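Putative oxidoreductase yhhX (Escherichia coli K-12, PDB 3F4L) probably acts as a nucleotide-dependent oxidoreductase of the Gfo/Idh/MocA family, possibly an NADP-linked scyllo-inositol dehydrogenase, though its true substrate is uncertain. Local coordinates at residues A[306-310]-A[311-315]; A[71-74]-A[75-79]; A[133-136]-A[137-141]; A[123-126]-A[127-130]; A[279-282]-A[283-287]. All coordinates share one frame; numbering follows the deposited sequence.

Interaction 1: residues A[306-310]-A[311-315]; sequences YQTIT and HGAPN
T308 and A313 meet where helix 300-311 runs out, in a C-terminal helix cap closed by a glycine. The hydroxyl OG1 of T308 donates to the backbone O of A313 at 2.8 Å, coming in from above the carbonyl plane, so this threonine ties the departing chain back to the last turn. Its torsion explains the grip: OG1 lies opposite the carbonyl carbon and beside the backbone N (chi1 -74°), on the flank along which A313 passes. The same hydroxyl receives a hydrogen bond from a water 3.0 Å from OG1, and that water also donates to N315 OD1. On the exposed flank, T310 and H311 run side by side. T310 OG1 reaches back to Y306 O at 2.9 Å, leaving the methyl CG2 to sit over one face of the H311 imidazole, 3.8 Å from the ring centroid, as a CH-pi contact.

Beneath these contacts the backbone finishes the helix. H311 N still makes the expected bond to Q307 O at 2.7 Å, but the next two are weak: G312 N to T308 O, and A313 N to Q307 O at 3.4 Å. Here G312 takes positive phi (67°), a conformation that favours glycine, and turns the chain off the helix axis.

Further out, Y306, I309 and T310 pack on I3 of the first strand of the Rossmann sheet. The amide of N315, whose OD1 shares the water, is fixed from its other end: ND2 is held by V317 O and T120 OG1.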
loop_
_atom_site.group_PDB
_atom_site.type_symbol
_atom_site.label_atom_id
_atom_site.label_comp_id
_atom_site.label_asym_id
_atom_site.label_seq_id
_atom_site.Cartn_x
_atom_site.Cartn_y
_atom_site.Cartn_z
ATOM N N TYR A 306 24.790 -27.118 -7.177
ATOM C CA TYR A 306 26.001 -27.905 -7.010
ATOM C C TYR A 306 25.847 -28.812 -5.780
ATOM O O TYR A 306 26.004 -30.025 -5.868
ATOM C CB TYR A 306 27.208 -26.992 -6.799
ATOM C CG TYR A 306 28.515 -27.744 -6.789
ATOM C CD1 TYR A 306 29.096 -28.173 -7.979
ATOM C CD2 TYR A 306 29.136 -28.089 -5.591
ATOM C CE1 TYR A 306 30.260 -28.932 -7.980
ATOM C CE2 TYR A 306 30.304 -28.849 -5.582
ATOM C CZ TYR A 306 30.857 -29.266 -6.783
ATOM O OH TYR A 306 32.011 -30.028 -6.793
ATOM N N GLN A 307 25.537 -28.202 -4.636
ATOM C CA GLN A 307 25.376 -28.945 -3.392
ATOM C C GLN A 307 24.266 -29.975 -3.509
ATOM O O GLN A 307 24.439 -31.132 -3.117
ATOM C CB GLN A 307 25.076 -27.994 -2.233
ATOM C CG GLN A 307 26.196 -27.006 -1.938
ATOM C CD GLN A 307 26.018 -26.321 -0.593
ATOM O OE1 GLN A 307 26.801 -25.443 -0.212
ATOM N NE2 GLN A 307 24.984 -26.730 0.146
ATOM N N THR A 308 23.125 -29.559 -4.043
ATOM C CA THR A 308 22.008 -30.478 -4.210
ATOM C C THR A 308 22.398 -31.701 -5.032
ATOM O O THR A 308 22.172 -32.832 -4.613
ATOM C CB THR A 308 20.825 -29.797 -4.896
ATOM O OG1 THR A 308 20.188 -28.914 -3.965
ATOM C CG2 THR A 308 19.817 -30.839 -5.392
ATOM N N ILE A 309 22.978 -31.466 -6.202
ATOM C CA ILE A 309 23.382 -32.548 -7.100
ATOM C C ILE A 309 24.554 -33.394 -6.591
ATOM O O ILE A 309 24.548 -34.618 -6.708
ATOM C CB ILE A 309 23.754 -31.988 -8.492
ATOM C CG1 ILE A 309 22.501 -31.447 -9.181
ATOM C CG2 ILE A 309 24.413 -33.072 -9.342
ATOM C CD1 ILE A 309 22.786 -30.790 -10.508
ATOM N N THR A 310 25.552 -32.742 -6.017
ATOM C CA THR A 310 26.725 -33.447 -5.534
ATOM C C THR A 310 26.587 -34.073 -4.147
ATOM O O THR A 310 27.008 -35.210 -3.928
ATOM C CB THR A 310 27.942 -32.512 -5.517
ATOM O OG1 THR A 310 28.063 -31.871 -6.792
ATOM C CG2 THR A 310 29.215 -33.300 -5.217
ATOM N N HIS A 311 25.988 -33.341 -3.215
ATOM C CA HIS A 311 25.863 -33.840 -1.854
ATOM C C HIS A 311 24.445 -34.113 -1.373
ATOM O O HIS A 311 24.226 -34.365 -0.190
ATOM C CB HIS A 311 26.571 -32.873 -0.903
ATOM C CG HIS A 311 28.022 -32.685 -1.219
ATOM N ND1 HIS A 311 28.931 -33.721 -1.179
ATOM C CD2 HIS A 311 28.716 -31.591 -1.616
ATOM C CE1 HIS A 311 30.121 -33.274 -1.541
ATOM N NE2 HIS A 311 30.018 -31.986 -1.810
ATOM N N GLY A 312 23.483 -34.071 -2.285
ATOM C CA GLY A 312 22.111 -34.348 -1.900
ATOM C C GLY A 312 21.487 -33.313 -0.984
ATOM O O GLY A 312 20.524 -33.607 -0.275
ATOM N N ALA A 313 22.027 -32.101 -0.986
ATOM C CA ALA A 313 21.479 -31.032 -0.157
ATOM C C ALA A 313 20.095 -30.667 -0.681
ATOM O O ALA A 313 19.818 -30.799 -1.869
ATOM C CB ALA A 313 22.389 -29.810 -0.206
ATOM N N PRO A 314 19.197 -30.224 0.207
ATOM C CA PRO A 314 17.856 -29.854 -0.258
ATOM C C PRO A 314 17.945 -28.741 -1.300
ATOM O O PRO A 314 18.844 -27.904 -1.240
ATOM C CB PRO A 314 17.151 -29.403 1.027
ATOM C CG PRO A 314 18.280 -29.047 1.954
ATOM C CD PRO A 314 19.291 -30.117 1.670
ATOM N N ASN A 315 17.020 -28.742 -2.256
ATOM C CA ASN A 315 17.013 -27.729 -3.312
ATOM C C ASN A 315 16.726 -26.363 -2.687
ATOM O O ASN A 315 15.983 -26.277 -1.708
ATOM C CB ASN A 315 15.945 -28.080 -4.346
ATOM C CG ASN A 315 16.028 -27.216 -5.591
ATOM O OD1 ASN A 315 17.060 -27.172 -6.262
ATOM N ND2 ASN A 315 14.938 -26.524 -5.905
HETATM O O HOH W 1 19.371 -26.283 -5.247
#

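Interaction 2: residues A[71-74]-A[75-79]; sequences VCTH and ADSHF
The imidazole of H78 is pressed between backbone groups, with V71 and T73 reaching it from the preceding segment. Over the centre of one face lies CA of A75; V71 O approaches the opposite face, displaced toward the rim. At the edge, T73 OG1 lies in the ring plane, and NE2 donates to T73 O at 2.9 Å, also near that plane, although it meets the carbonyl from above. ND1 bonds to P97 O. With a carbonyl oxygen at each nitrogen, the ring may well be doubly protonated. CG1 of V71 slides alongside, 3.9 Å from H78 CD2.

The second imidazole, that of H74, is held at one edge: ND1 accepts D76 N at 2.9 Å, in the ring plane and nearly straight (162°). Having CG opposite the backbone N (chi1 -175°) brings the ring's ND1 edge up to the start of the next turn.

Between the two histidines S77 draws the backbone tight. Its N bonds to H74 O at 2.8 Å, closing a turn, and its OG stands 2.6 Å from T73 OG1, a hydroxyl pair in which either may donate. Both hydroxyls take the rotamer between backbone N and carbonyl carbon, which brings the two oxygens together.

This is the loop leaving the parallel strand 66-71 of the Rossmann domain for helix 78-87. V71 is hydrogen-bonded to L93 of the neighbouring parallel strand 91-94 and to E95 just after it, C72 packs on S13, T14 and H18 of helix 12-22, and F79 lies against helix 102-115.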
loop_
_atom_site.group_PDB
_atom_site.type_symbol
_atom_site.label_atom_id
_atom_site.label_comp_id
_atom_site.label_asym_id
_atom_site.label_seq_id
_atom_site.Cartn_x
_atom_site.Cartn_y
_atom_site.Cartn_z
ATOM N N VAL A 71 16.689 -24.800 -19.144
ATOM C CA VAL A 71 15.737 -24.435 -20.187
ATOM C C VAL A 71 15.450 -22.935 -20.191
ATOM O O VAL A 71 14.841 -22.410 -19.258
ATOM C CB VAL A 71 14.428 -25.201 -19.996
ATOM C CG1 VAL A 71 13.489 -24.916 -21.148
ATOM C CG2 VAL A 71 14.721 -26.696 -19.883
ATOM N N CYS A 72 15.900 -22.263 -21.246
ATOM C CA CYS A 72 15.741 -20.816 -21.393
ATOM C C CYS A 72 15.072 -20.438 -22.702
ATOM O O CYS A 72 15.302 -19.349 -23.214
ATOM C CB CYS A 72 17.103 -20.131 -21.366
ATOM S SG CYS A 72 18.145 -20.612 -20.007
ATOM N N THR A 73 14.266 -21.338 -23.252
ATOM C CA THR A 73 13.573 -21.073 -24.510
ATOM C C THR A 73 12.299 -20.280 -24.246
ATOM O O THR A 73 12.129 -19.679 -23.183
ATOM C CB THR A 73 13.176 -22.387 -25.236
ATOM O OG1 THR A 73 12.395 -23.213 -24.354
ATOM C CG2 THR A 73 14.418 -23.147 -25.696
ATOM N N HIS A 74 11.408 -20.287 -25.229
ATOM C CA HIS A 74 10.137 -19.596 -25.122
ATOM C C HIS A 74 9.288 -20.298 -24.069
ATOM O O HIS A 74 9.249 -21.530 -24.002
ATOM C CB HIS A 74 9.424 -19.625 -26.474
ATOM C CG HIS A 74 8.155 -18.833 -26.507
ATOM N ND1 HIS A 74 7.071 -19.128 -25.707
ATOM C CD2 HIS A 74 7.791 -17.763 -27.254
ATOM C CE1 HIS A 74 6.095 -18.273 -25.959
ATOM N NE2 HIS A 74 6.507 -17.435 -26.894
ATOM N N ALA A 75 8.605 -19.508 -23.251
ATOM C CA ALA A 75 7.752 -20.039 -22.192
ATOM C C ALA A 75 6.934 -21.265 -22.610
ATOM O O ALA A 75 6.867 -22.259 -21.881
ATOM C CB ALA A 75 6.814 -18.941 -21.692
ATOM N N ASP A 76 6.316 -21.193 -23.785
ATOM C CA ASP A 76 5.476 -22.281 -24.279
ATOM C C ASP A 76 6.153 -23.624 -24.483
ATOM O O ASP A 76 5.472 -24.633 -24.678
ATOM C CB ASP A 76 4.805 -21.883 -25.593
ATOM C CG ASP A 76 3.702 -20.874 -25.397
ATOM O OD1 ASP A 76 2.822 -21.119 -24.543
ATOM O OD2 ASP A 76 3.712 -19.840 -26.098
ATOM N N SER A 77 7.478 -23.655 -24.449
ATOM C CA SER A 77 8.174 -24.916 -24.652
ATOM C C SER A 77 8.872 -25.416 -23.395
ATOM O O SER A 77 9.513 -26.467 -23.414
ATOM C CB SER A 77 9.173 -24.784 -25.812
ATOM O OG SER A 77 10.171 -23.817 -25.546
ATOM N N HIS A 78 8.727 -24.679 -22.296
ATOM C CA HIS A 78 9.362 -25.069 -21.042
ATOM C C HIS A 78 8.939 -26.442 -20.541
ATOM O O HIS A 78 9.781 -27.256 -20.173
ATOM C CB HIS A 78 9.095 -24.029 -19.948
ATOM C CG HIS A 78 9.851 -22.752 -20.129
ATOM N ND1 HIS A 78 9.843 -21.742 -19.188
ATOM C CD2 HIS A 78 10.631 -22.314 -21.146
ATOM C CE1 HIS A 78 10.586 -20.738 -19.620
ATOM N NE2 HIS A 78 11.075 -21.059 -20.805
ATOM N N PHE A 79 7.640 -26.712 -20.518
ATOM C CA PHE A 79 7.187 -28.011 -20.035
ATOM C C PHE A 79 7.758 -29.147 -20.876
ATOM O O PHE A 79 8.293 -30.125 -20.341
ATOM C CB PHE A 79 5.663 -28.113 -20.062
ATOM C CG PHE A 79 5.157 -29.479 -19.704
ATOM C CD1 PHE A 79 5.206 -29.925 -18.388
ATOM C CD2 PHE A 79 4.690 -30.346 -20.692
ATOM C CE1 PHE A 79 4.801 -31.214 -18.060
ATOM C CE2 PHE A 79 4.283 -31.639 -20.372
ATOM C CZ PHE A 79 4.338 -32.073 -19.055
#

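Interaction 3: residues A[133-136]-A[137-141]; sequences TAKK and AIESG
K135 and E139 form an i to i+4 salt bridge on one flank of helix 129-140, while another flank is packed into the C-terminal alpha/beta domain. The tight part is built from small residues. T133, A134 and A137 are buried, and all three lie against F245 of strand 243-247; T133 and A137 also touch M291 of strand 286-291, so the helix lies against the large mixed sheet. Beside them I138 reaches L186 and F187 at the end of helix 171-187. T133 has its hydroxyl satisfied by S129 O and E294 N. The helix's own bonds run regularly through both sides, with A137 N to T133 O at 2.9 Å and both I138 N to A134 O and E139 N to K135 O at 2.8 Å.

The looser side depends on long chains. K135 leaves the helix with CG opposite its backbone N (chi1 -177°), runs extended, and bends only at the last torsion, which turns the amine toward E139. NZ then lies 2.9 Å from E139 OE2 and 3.1 Å from E139 OE1, meeting OE2 from above the carboxylate plane. The lysine is only partly exposed, since it also lies against L186. K136 is exposed, yet it borders the packed side through M291 and E294.

The last turn is drawn in by S140. Its OG, which also bonds to K142 N, bends back between backbone N and carbonyl carbon, so that A137 O accepts two donors, S140 N at 3.1 Å and S140 OG at 2.7 Å.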
loop_
_atom_site.group_PDB
_atom_site.type_symbol
_atom_site.label_atom_id
_atom_site.label_comp_id
_atom_site.label_asym_id
_atom_site.label_seq_id
_atom_site.Cartn_x
_atom_site.Cartn_y
_atom_site.Cartn_z
ATOM N N THR A 133 18.824 -7.914 2.359
ATOM C CA THR A 133 18.961 -6.990 3.477
ATOM C C THR A 133 17.660 -7.012 4.288
ATOM O O THR A 133 17.685 -7.034 5.506
ATOM C CB THR A 133 19.242 -5.530 3.005
ATOM O OG1 THR A 133 20.355 -5.513 2.100
ATOM C CG2 THR A 133 19.587 -4.645 4.205
ATOM N N ALA A 134 16.521 -7.009 3.604
ATOM C CA ALA A 134 15.239 -7.041 4.295
ATOM C C ALA A 134 15.107 -8.364 5.068
ATOM O O ALA A 134 14.615 -8.388 6.200
ATOM C CB ALA A 134 14.106 -6.898 3.296
ATOM N N LYS A 135 15.560 -9.454 4.450
ATOM C CA LYS A 135 15.512 -10.776 5.073
ATOM C C LYS A 135 16.361 -10.751 6.348
ATOM O O LYS A 135 15.940 -11.241 7.397
ATOM C CB LYS A 135 16.045 -11.840 4.090
ATOM C CG LYS A 135 15.977 -13.291 4.582
ATOM C CD LYS A 135 16.310 -14.287 3.458
ATOM C CE LYS A 135 16.426 -15.736 3.959
ATOM N NZ LYS A 135 17.518 -15.867 4.973
ATOM N N LYS A 136 17.552 -10.169 6.262
ATOM C CA LYS A 136 18.425 -10.098 7.422
ATOM C C LYS A 136 17.726 -9.309 8.525
ATOM O O LYS A 136 17.715 -9.729 9.686
ATOM C CB LYS A 136 19.758 -9.438 7.048
ATOM C CG LYS A 136 20.752 -9.331 8.206
ATOM C CD LYS A 136 22.041 -8.663 7.751
ATOM C CE LYS A 136 22.928 -8.269 8.934
ATOM N NZ LYS A 136 22.312 -7.164 9.748
ATOM N N ALA A 137 17.135 -8.173 8.159
ATOM C CA ALA A 137 16.422 -7.349 9.130
ATOM C C ALA A 137 15.299 -8.166 9.770
ATOM O O ALA A 137 15.167 -8.200 10.995
ATOM C CB ALA A 137 15.844 -6.101 8.455
ATOM N N ILE A 138 14.488 -8.825 8.948
ATOM C CA ILE A 138 13.400 -9.637 9.482
ATOM C C ILE A 138 13.933 -10.718 10.429
ATOM O O ILE A 138 13.425 -10.885 11.544
ATOM C CB ILE A 138 12.581 -10.294 8.342
ATOM C CG1 ILE A 138 11.776 -9.220 7.611
ATOM C CG2 ILE A 138 11.641 -11.357 8.903
ATOM C CD1 ILE A 138 11.090 -9.715 6.348
ATOM N N GLU A 139 14.977 -11.423 10.000
ATOM C CA GLU A 139 15.548 -12.493 10.804
ATOM C C GLU A 139 16.372 -12.021 12.003
ATOM O O GLU A 139 16.772 -12.842 12.820
ATOM C CB GLU A 139 16.399 -13.425 9.925
ATOM C CG GLU A 139 15.649 -14.018 8.729
ATOM C CD GLU A 139 16.471 -15.041 7.952
ATOM O OE1 GLU A 139 17.717 -14.953 7.967
ATOM O OE2 GLU A 139 15.871 -15.928 7.309
ATOM N N SER A 140 16.615 -10.717 12.128
ATOM C CA SER A 140 17.410 -10.217 13.258
ATOM C C SER A 140 16.650 -10.241 14.582
ATOM O O SER A 140 17.260 -10.329 15.650
ATOM C CB SER A 140 17.891 -8.785 13.002
ATOM O OG SER A 140 16.821 -7.866 13.137
ATOM N N GLY A 141 15.324 -10.171 14.511
ATOM C CA GLY A 141 14.515 -10.162 15.719
ATOM C C GLY A 141 14.337 -8.763 16.293
ATOM O O GLY A 141 13.533 -8.550 17.208
#

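Interaction 4: residues A[123-126]-A[127-130]; sequences QNRR and FDSC
R125 is folded toward D128 by its middle torsions: chi2 is -149° and chi3 is 77°, so the chain bends twice and brings its guanidinium edge across to D128 OD2 in a salt bridge. The setting is a 3-10 turn that leads from strand 119-121 of the Rossmann sheet into helix 129-140, and D128 occupies the N-cap position without making a capping bond. Its carboxylate serves the arginine instead. The single oxygen OD2 takes both donors; the planes stand 64° apart, so this is not the flat two-oxygen pairing. The other oxygen, OD1, bonds to Y298 OH and has the carboxylate of D251 close by, so the arginine probably offsets crowded negative charge in a buried place.

In the backbone, D128 N makes a weak bond of 3.3 Å to R125 O; the bond from F127 N to N124 O is less certain. R126 leads away to salt bridges with D181 and E321, while F127 packs on R300 and V301 of helix 300-311.

Of the two bonds to D128 OD2, the one from R125 NH2 (2.8 Å) is weak, and that from R125 NE is modelled at 2.5 Å, too short to trust exactly.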
loop_
_atom_site.group_PDB
_atom_site.type_symbol
_atom_site.label_atom_id
_atom_site.label_comp_id
_atom_site.label_asym_id
_atom_site.label_seq_id
_atom_site.Cartn_x
_atom_site.Cartn_y
_atom_site.Cartn_z
ATOM N N GLN A 123 14.902 -18.929 -9.513
ATOM C CA GLN A 123 14.461 -17.776 -8.727
ATOM C C GLN A 123 15.685 -17.026 -8.224
ATOM O O GLN A 123 15.962 -16.991 -7.033
ATOM C CB GLN A 123 13.596 -18.233 -7.544
ATOM C CG GLN A 123 12.334 -18.986 -7.962
ATOM C CD GLN A 123 11.387 -18.143 -8.810
ATOM O OE1 GLN A 123 11.579 -16.937 -8.965
ATOM N NE2 GLN A 123 10.348 -18.775 -9.347
ATOM N N ASN A 124 16.405 -16.413 -9.154
ATOM C CA ASN A 124 17.619 -15.683 -8.825
ATOM C C ASN A 124 17.396 -14.459 -7.939
ATOM O O ASN A 124 18.310 -14.033 -7.241
ATOM C CB ASN A 124 18.353 -15.272 -10.114
ATOM C CG ASN A 124 17.507 -14.384 -11.028
ATOM O OD1 ASN A 124 16.372 -14.708 -11.355
ATOM N ND2 ASN A 124 18.078 -13.261 -11.454
ATOM N N ARG A 125 16.193 -13.893 -7.944
ATOM C CA ARG A 125 15.961 -12.703 -7.127
ATOM C C ARG A 125 15.914 -13.003 -5.630
ATOM O O ARG A 125 15.694 -12.110 -4.798
ATOM C CB ARG A 125 14.697 -11.964 -7.596
ATOM C CG ARG A 125 14.760 -11.588 -9.092
ATOM C CD ARG A 125 14.002 -10.301 -9.437
ATOM N NE ARG A 125 14.771 -9.132 -9.029
ATOM C CZ ARG A 125 15.303 -8.241 -9.861
ATOM N NH1 ARG A 125 15.148 -8.354 -11.172
ATOM N NH2 ARG A 125 16.024 -7.250 -9.373
ATOM N N ARG A 126 16.136 -14.264 -5.282
ATOM C CA ARG A 126 16.186 -14.639 -3.883
ATOM C C ARG A 126 17.554 -14.198 -3.407
ATOM O O ARG A 126 17.850 -14.206 -2.217
ATOM C CB ARG A 126 16.036 -16.150 -3.718
ATOM C CG ARG A 126 14.605 -16.609 -3.908
ATOM C CD ARG A 126 14.401 -18.038 -3.443
ATOM N NE ARG A 126 13.007 -18.435 -3.595
ATOM C CZ ARG A 126 12.470 -19.495 -3.000
ATOM N NH1 ARG A 126 13.219 -20.256 -2.217
ATOM N NH2 ARG A 126 11.189 -19.780 -3.174
ATOM N N PHE A 127 18.391 -13.809 -4.359
ATOM C CA PHE A 127 19.725 -13.349 -4.034
ATOM C C PHE A 127 19.943 -11.892 -4.431
ATOM O O PHE A 127 21.065 -11.485 -4.699
ATOM C CB PHE A 127 20.768 -14.271 -4.683
ATOM C CG PHE A 127 20.646 -15.699 -4.244
ATOM C CD1 PHE A 127 20.854 -16.045 -2.909
ATOM C CD2 PHE A 127 20.249 -16.686 -5.134
ATOM C CE1 PHE A 127 20.661 -17.352 -2.467
ATOM C CE2 PHE A 127 20.050 -18.006 -4.702
ATOM C CZ PHE A 127 20.257 -18.336 -3.365
ATOM N N ASP A 128 18.856 -11.119 -4.482
ATOM C CA ASP A 128 18.932 -9.683 -4.769
ATOM C C ASP A 128 19.398 -9.052 -3.458
ATOM O O ASP A 128 18.922 -9.435 -2.383
ATOM C CB ASP A 128 17.558 -9.109 -5.132
ATOM C CG ASP A 128 17.349 -8.994 -6.630
ATOM O OD1 ASP A 128 18.345 -9.087 -7.394
ATOM O OD2 ASP A 128 16.187 -8.785 -7.045
ATOM N N SER A 129 20.321 -8.093 -3.537
ATOM C CA SER A 129 20.844 -7.450 -2.333
ATOM C C SER A 129 19.770 -6.760 -1.494
ATOM O O SER A 129 19.808 -6.830 -0.274
ATOM C CB SER A 129 21.936 -6.432 -2.688
ATOM O OG SER A 129 21.429 -5.440 -3.542
ATOM N N CYS A 130 18.835 -6.082 -2.149
ATOM C CA CYS A 130 17.751 -5.395 -1.449
ATOM C C CYS A 130 16.940 -6.396 -0.617
ATOM O O CYS A 130 16.702 -6.198 0.581
ATOM C CB CYS A 130 16.844 -4.688 -2.463
ATOM S SG CYS A 130 16.494 -5.644 -3.974
#

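Interaction 5: residues A[279-282]-A[283-287]; sequences YVND and EGVTV
Y279 pairs with V287 as the antiparallel hydrogen-bonded pair of this hairpin: Y279 N donates to V287 O at 3.0 Å, and V287 N returns to Y279 O at 2.7 Å, almost straight at 177°. Their side chains lie on the same sheet face and point the same way. Having CG between the backbone N and the carbonyl carbon (chi1 62°) turns the tyrosine ring so that one face meets V287, whose CB sits toward the rim, 4.1 Å from the Y279 centroid. V287 CG1 touches the phenol end, 3.6 Å from Y279 OH.

V280 is next, on the other face, in a non-hydrogen-bonded pair with T286. Its CG1 rests 3.6 Å from G284 O. On this face the second subunit approaches, with its Y156 against V280 and its K230 against T286.

At N281 the chain begins to turn. N281 N donates to V285 O at 2.9 Å, and N281 O accepts G284 N at 2.8 Å, while its side chain lies over the turn beside E283 and V285.

D282 and E283 form the exposed corner, where neighbouring acid groups face solvent and may mildly repel each other. G284 follows with phi 90°, backbone angles that call for glycine. A type I turn from N281 to G284 with that glycine at its end is the classic type I turn plus G1 bulge, joining strands 275-280 and 286-291 at the edge of this chain's mixed sheet.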
loop_
_atom_site.group_PDB
_atom_site.type_symbol
_atom_site.label_atom_id
_atom_site.label_comp_id
_atom_site.label_asym_id
_atom_site.label_seq_id
_atom_site.Cartn_x
_atom_site.Cartn_y
_atom_site.Cartn_z
ATOM N N TYR A 279 14.253 0.808 15.736
ATOM C CA TYR A 279 13.511 -0.070 16.624
ATOM C C TYR A 279 13.716 0.283 18.091
ATOM O O TYR A 279 14.620 1.055 18.451
ATOM C CB TYR A 279 13.928 -1.523 16.389
ATOM C CG TYR A 279 15.391 -1.789 16.689
ATOM C CD1 TYR A 279 16.382 -1.465 15.766
ATOM C CD2 TYR A 279 15.782 -2.359 17.904
ATOM C CE1 TYR A 279 17.722 -1.700 16.037
ATOM C CE2 TYR A 279 17.124 -2.599 18.186
ATOM C CZ TYR A 279 18.088 -2.268 17.246
ATOM O OH TYR A 279 19.413 -2.519 17.499
ATOM N N VAL A 280 12.865 -0.291 18.933
ATOM C CA VAL A 280 12.931 -0.067 20.373
ATOM C C VAL A 280 13.641 -1.280 20.981
ATOM O O VAL A 280 13.154 -2.402 20.854
ATOM C CB VAL A 280 11.506 0.052 20.964
ATOM C CG1 VAL A 280 11.572 0.365 22.452
ATOM C CG2 VAL A 280 10.716 1.128 20.216
ATOM N N ASN A 281 14.785 -1.069 21.635
ATOM C CA ASN A 281 15.506 -2.196 22.225
ATOM C C ASN A 281 14.880 -2.687 23.527
ATOM O O ASN A 281 13.908 -2.105 24.020
ATOM C CB ASN A 281 17.005 -1.868 22.420
ATOM C CG ASN A 281 17.272 -0.765 23.455
ATOM O OD1 ASN A 281 18.385 -0.235 23.516
ATOM N ND2 ASN A 281 16.278 -0.439 24.276
ATOM N N ASP A 282 15.427 -3.774 24.063
ATOM C CA ASP A 282 14.927 -4.371 25.296
ATOM C C ASP A 282 14.861 -3.370 26.446
ATOM O O ASP A 282 14.054 -3.518 27.361
ATOM C CB ASP A 282 15.815 -5.548 25.701
ATOM C CG ASP A 282 16.219 -6.410 24.519
ATOM O OD1 ASP A 282 15.345 -6.724 23.680
ATOM O OD2 ASP A 282 17.412 -6.780 24.431
ATOM N N GLU A 283 15.716 -2.352 26.395
ATOM C CA GLU A 283 15.766 -1.327 27.433
ATOM C C GLU A 283 14.739 -0.220 27.211
ATOM O O GLU A 283 14.596 0.672 28.048
ATOM C CB GLU A 283 17.167 -0.703 27.497
ATOM C CG GLU A 283 18.284 -1.666 27.878
ATOM C CD GLU A 283 18.414 -2.833 26.915
ATOM O OE1 GLU A 283 18.504 -2.594 25.691
ATOM O OE2 GLU A 283 18.432 -3.991 27.384
ATOM N N GLY A 284 14.034 -0.270 26.082
ATOM C CA GLY A 284 13.028 0.737 25.786
ATOM C C GLY A 284 13.537 1.952 25.025
ATOM O O GLY A 284 12.773 2.868 24.723
ATOM N N VAL A 285 14.825 1.966 24.709
ATOM C CA VAL A 285 15.427 3.082 23.982
ATOM C C VAL A 285 15.276 2.891 22.471
ATOM O O VAL A 285 15.360 1.771 21.971
ATOM C CB VAL A 285 16.939 3.203 24.314
ATOM C CG1 VAL A 285 17.579 4.298 23.475
ATOM C CG2 VAL A 285 17.126 3.506 25.808
ATOM N N THR A 286 15.039 3.981 21.745
ATOM C CA THR A 286 14.911 3.877 20.298
ATOM C C THR A 286 16.308 3.862 19.681
ATOM O O THR A 286 17.125 4.746 19.952
ATOM C CB THR A 286 14.080 5.045 19.706
ATOM O OG1 THR A 286 12.688 4.837 19.992
ATOM C CG2 THR A 286 14.258 5.123 18.191
ATOM N N VAL A 287 16.578 2.840 18.875
ATOM C CA VAL A 287 17.870 2.691 18.220
ATOM C C VAL A 287 17.753 2.839 16.699
ATOM O O VAL A 287 16.826 2.325 16.070
ATOM C CB VAL A 287 18.499 1.312 18.550
ATOM C CG1 VAL A 287 19.741 1.080 17.722
ATOM C CG2 VAL A 287 18.838 1.245 20.017
#

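In the fold
Interactions 3 and 4 share helix 129-140: interaction 4 is the buried run into it, its centre about 7 Å from that of the chain, while interaction 3 is its partly buried far end. Each has an arginine or lysine salt bridge, buried in interaction 4 and on a looser flank in interaction 3. Interactions 1 and 5 lie at the surface and depend on a glycine with positive phi, one ending a helix, the other a hairpin turn. Interaction 2, in the Rossmann domain, relies on histidine and hydroxyl bonds. Interactions 2 and 5 lie on opposite sides of the chain's centre, about 51 Å apart between centres, and only interaction 5 meets the second subunit.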